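Alpha-glucosidase ([Eubacterium] rectale, PDB 6PNR) probably hydrolyses alpha-linked sulfoquinovosides, as a sulfoquinovosidase of glycoside hydrolase family 31, here held with a sulfonated aza-sugar inhibitor in its active site. Local coordinates at residues A[437-442]-A[451-456]. Numbering follows the deposited sequence.
Sequences VYFMRA and CTLLWA. With 9VH ([(3~{S},4~{R},5~{R})-4,5-bis(oxidanyl)piperidin-3-yl]methanesulfonic acid), chain C.
Trp455 lies over the stem of Arg441, an example of an aromatic side chain shaping a ligand pocket through aliphatic carbons. Arg441 CB sits 3.6 Å from the centroid of the six-membered ring of Trp455, almost straight above its face, a CH-pi contact. From there the arginine runs extended beside the indole (chi2 178°), which carries NH1 to 3.3 Å from N1 of the inhibitor, while NE forms a salt bridge with Glu393. The edge of Phe439 meets the face of the same indole, with planes at 86°. Backbone bonds fix this pairing: Trp455 N donates to Met440 O (2.9 Å), and Met440 N to Leu453 O (3.0 Å). Further along, Thr452 OG1 gives its proton to Tyr438 O (2.7 Å), in the carbonyl plane, and also stands over the centre of the Tyr438 ring. A serine replacing Tyr438 would probably leave a gap beside Thr452 and Tyr450 O without the phenol that bonds to it. Strand 437-439 pairs with strand 386-389 in the parallel sheet of the TIM barrel, helix 408-429 packs against Tyr438 and Met440, and 451-456 follows helix 447-450 on the way to helix 469-481.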
ATOM      1  N   VAL A 437     -15.330  33.587 -18.404  1.00 24.69           N
ATOM      2  CA  VAL A 437     -15.097  32.154 -18.276  1.00 25.72           C
ATOM      3  C   VAL A 437     -14.308  31.879 -17.007  1.00 26.47           C
ATOM      4  O   VAL A 437     -13.320  32.566 -16.720  1.00 25.28           O
ATOM      5  CB  VAL A 437     -14.380  31.582 -19.519  1.00 30.77           C
ATOM      6  CG1 VAL A 437     -13.085  32.336 -19.817  1.00 28.42           C
ATOM      7  CG2 VAL A 437     -14.136  30.080 -19.350  1.00 28.73           C
ATOM      8  N   TYR A 438     -14.752  30.889 -16.234  1.00 25.78           N
ATOM      9  CA  TYR A 438     -13.979  30.403 -15.102  1.00 25.46           C
ATOM     10  C   TYR A 438     -13.547  28.975 -15.405  1.00 28.00           C
ATOM     11  O   TYR A 438     -14.175  28.275 -16.205  1.00 25.73           O
ATOM     12  CB  TYR A 438     -14.765  30.473 -13.775  1.00 23.64           C
ATOM     13  CG  TYR A 438     -16.144  29.859 -13.871  1.00 26.48           C
ATOM     14  CD1 TYR A 438     -17.226  30.605 -14.318  1.00 25.23           C
ATOM     15  CD2 TYR A 438     -16.357  28.526 -13.539  1.00 25.54           C
ATOM     16  CE1 TYR A 438     -18.494  30.039 -14.434  1.00 25.43           C
ATOM     17  CE2 TYR A 438     -17.616  27.942 -13.662  1.00 26.41           C
ATOM     18  CZ  TYR A 438     -18.681  28.708 -14.107  1.00 29.17           C
ATOM     19  OH  TYR A 438     -19.931  28.141 -14.233  1.00 28.50           O
ATOM     20  N   PHE A 439     -12.449  28.548 -14.809  1.00 22.95           N
ATOM     21  CA  PHE A 439     -11.995  27.186 -15.058  1.00 21.54           C
ATOM     22  C   PHE A 439     -11.775  26.467 -13.742  1.00 24.84           C
ATOM     23  O   PHE A 439     -11.237  27.041 -12.791  1.00 27.23           O
ATOM     24  CB  PHE A 439     -10.730  27.147 -15.952  1.00 23.10           C
ATOM     25  CG  PHE A 439      -9.760  28.284 -15.722  1.00 26.12           C
ATOM     26  CD1 PHE A 439      -9.977  29.535 -16.287  1.00 27.01           C
ATOM     27  CD2 PHE A 439      -8.598  28.079 -14.976  1.00 27.30           C
ATOM     28  CE1 PHE A 439      -9.070  30.568 -16.090  1.00 24.81           C
ATOM     29  CE2 PHE A 439      -7.685  29.112 -14.772  1.00 22.27           C
ATOM     30  CZ  PHE A 439      -7.912  30.343 -15.318  1.00 22.61           C
ATOM     31  N   MET A 440     -12.226  25.214 -13.688  1.00 22.08           N
ATOM     32  CA  MET A 440     -12.196  24.401 -12.483  1.00 23.45           C
ATOM     33  C   MET A 440     -11.367  23.143 -12.709  1.00 23.66           C
ATOM     34  O   MET A 440     -11.301  22.610 -13.820  1.00 24.24           O
ATOM     35  CB  MET A 440     -13.615  24.012 -12.061  1.00 24.19           C
ATOM     36  CG  MET A 440     -14.598  25.185 -12.052  1.00 25.45           C
ATOM     37  SD  MET A 440     -16.199  24.698 -11.405  1.00 26.55           S
ATOM     38  CE  MET A 440     -15.793  24.269  -9.711  1.00 27.63           C
ATOM     39  N   ARG A 441     -10.731  22.666 -11.642  1.00 24.58           N
ATOM     40  CA  ARG A 441     -10.043  21.384 -11.689  1.00 22.84           C
ATOM     41  C   ARG A 441     -10.839  20.259 -11.033  1.00 26.62           C
ATOM     42  O   ARG A 441     -10.666  19.100 -11.405  1.00 27.27           O
ATOM     43  CB  ARG A 441      -8.668  21.491 -11.008  1.00 24.81           C
ATOM     44  CG  ARG A 441      -8.736  21.745  -9.507  1.00 25.67           C
ATOM     45  CD  ARG A 441      -7.344  21.803  -8.841  1.00 26.97           C
ATOM     46  NE  ARG A 441      -7.447  21.661  -7.390  1.00 27.83           N
ATOM     47  CZ  ARG A 441      -6.413  21.711  -6.545  1.00 31.80           C
ATOM     48  NH1 ARG A 441      -5.177  21.891  -6.998  1.00 29.79           N
ATOM     49  NH2 ARG A 441      -6.616  21.560  -5.243  1.00 32.42           N
ATOM     50  N   ALA A 442     -11.707  20.565 -10.069  1.00 22.65           N
ATOM     51  CA  ALA A 442     -12.544  19.557  -9.438  1.00 26.61           C
ATOM     52  C   ALA A 442     -13.919  19.503 -10.101  1.00 25.52           C
ATOM     53  O   ALA A 442     -14.372  20.461 -10.736  1.00 26.38           O
ATOM     54  CB  ALA A 442     -12.703  19.832  -7.943  1.00 22.78           C
ATOM     55  N   CYS A 451     -19.787  23.960 -15.133  1.00 24.80           N
ATOM     56  CA  CYS A 451     -18.397  24.369 -15.269  1.00 29.48           C
ATOM     57  C   CYS A 451     -18.155  24.800 -16.709  1.00 26.63           C
ATOM     58  O   CYS A 451     -18.310  23.991 -17.629  1.00 28.51           O
ATOM     59  CB  CYS A 451     -17.467  23.229 -14.856  1.00 26.17           C
ATOM     60  SG  CYS A 451     -15.731  23.556 -15.191  1.00 27.80           S
ATOM     61  N   THR A 452     -17.790  26.075 -16.903  1.00 24.55           N
ATOM     62  CA  THR A 452     -17.585  26.605 -18.251  1.00 27.57           C
ATOM     63  C   THR A 452     -16.304  26.098 -18.908  1.00 25.52           C
ATOM     64  O   THR A 452     -16.198  26.136 -20.138  1.00 24.94           O
ATOM     65  CB  THR A 452     -17.548  28.135 -18.232  1.00 28.35           C
ATOM     66  OG1 THR A 452     -16.696  28.581 -17.170  1.00 26.63           O
ATOM     67  CG2 THR A 452     -18.948  28.720 -18.044  1.00 25.76           C
ATOM     68  N   LEU A 453     -15.327  25.637 -18.129  1.00 26.23           N
ATOM     69  CA  LEU A 453     -14.059  25.175 -18.681  1.00 23.48           C
ATOM     70  C   LEU A 453     -13.299  24.382 -17.621  1.00 24.88           C
ATOM     71  O   LEU A 453     -13.121  24.866 -16.500  1.00 23.69           O
ATOM     72  CB  LEU A 453     -13.213  26.361 -19.169  1.00 23.45           C
ATOM     73  CG  LEU A 453     -11.768  26.080 -19.624  1.00 25.38           C
ATOM     74  CD1 LEU A 453     -11.733  25.225 -20.894  1.00 21.71           C
ATOM     75  CD2 LEU A 453     -11.007  27.371 -19.860  1.00 25.94           C
ATOM     76  N   LEU A 454     -12.866  23.167 -17.951  1.00 22.78           N
ATOM     77  CA  LEU A 454     -11.999  22.390 -17.075  1.00 26.59           C
ATOM     78  C   LEU A 454     -10.543  22.780 -17.298  1.00 24.70           C
ATOM     79  O   LEU A 454     -10.178  23.300 -18.354  1.00 26.70           O
ATOM     80  CB  LEU A 454     -12.141  20.886 -17.340  1.00 24.41           C
ATOM     81  CG  LEU A 454     -13.188  20.027 -16.641  1.00 31.45           C
ATOM     82  CD1 LEU A 454     -12.902  18.562 -16.975  1.00 29.85           C
ATOM     83  CD2 LEU A 454     -13.150  20.247 -15.150  1.00 29.13           C
ATOM     84  N   TRP A 455      -9.705  22.517 -16.290  1.00 22.90           N
ATOM     85  CA  TRP A 455      -8.282  22.347 -16.544  1.00 23.28           C
ATOM     86  C   TRP A 455      -7.821  21.122 -15.766  1.00 25.09           C
ATOM     87  O   TRP A 455      -8.463  20.694 -14.799  1.00 26.98           O
ATOM     88  CB  TRP A 455      -7.452  23.623 -16.238  1.00 25.08           C
ATOM     89  CG  TRP A 455      -6.680  23.701 -14.932  1.00 23.81           C
ATOM     90  CD1 TRP A 455      -5.352  23.412 -14.739  1.00 21.74           C
ATOM     91  CD2 TRP A 455      -7.174  24.174 -13.668  1.00 23.61           C
ATOM     92  NE1 TRP A 455      -5.005  23.647 -13.432  1.00 24.99           N
ATOM     93  CE2 TRP A 455      -6.102  24.112 -12.751  1.00 25.01           C
ATOM     94  CE3 TRP A 455      -8.422  24.643 -13.224  1.00 26.22           C
ATOM     95  CZ2 TRP A 455      -6.240  24.485 -11.408  1.00 24.08           C
ATOM     96  CZ3 TRP A 455      -8.561  25.016 -11.901  1.00 23.64           C
ATOM     97  CH2 TRP A 455      -7.473  24.929 -11.001  1.00 24.81           C
ATOM     98  N   ALA A 456      -6.731  20.518 -16.242  1.00 24.67           N
ATOM     99  CA  ALA A 456      -6.254  19.237 -15.726  1.00 24.55           C
ATOM    100  C   ALA A 456      -5.656  19.329 -14.317  1.00 28.21           C
ATOM    101  O   ALA A 456      -5.035  18.349 -13.886  1.00 24.89           O
ATOM    102  CB  ALA A 456      -5.229  18.631 -16.697  1.00 24.39           C
TER
HETATM  103  O1  9VH C 701      -1.112  28.145  -3.763  1.00 27.86           O
HETATM  104  S1  9VH C 701      -2.552  28.335  -3.732  1.00 26.85           S
HETATM  105  O2  9VH C 701      -3.194  27.186  -3.141  1.00 27.71           O
HETATM  106  O3  9VH C 701      -2.901  29.597  -3.128  1.00 25.35           O
HETATM  107  C1  9VH C 701      -3.031  28.415  -5.435  1.00 24.09           C
HETATM  108  C2  9VH C 701      -2.813  27.116  -6.222  1.00 25.00           C
HETATM  109  C3  9VH C 701      -3.890  26.126  -5.805  1.00 30.34           C
HETATM  110  N1  9VH C 701      -4.060  24.930  -6.630  1.00 27.13           N
HETATM  111  C4  9VH C 701      -4.177  25.247  -8.053  1.00 22.44           C
HETATM  112  C5  9VH C 701      -2.975  26.061  -8.506  1.00 25.66           C
HETATM  113  O4  9VH C 701      -3.126  26.339  -9.896  1.00 26.17           O
HETATM  114  C6  9VH C 701      -2.899  27.366  -7.726  1.00 24.40           C
HETATM  115  O5  9VH C 701      -1.782  28.140  -8.156  1.00 25.73           O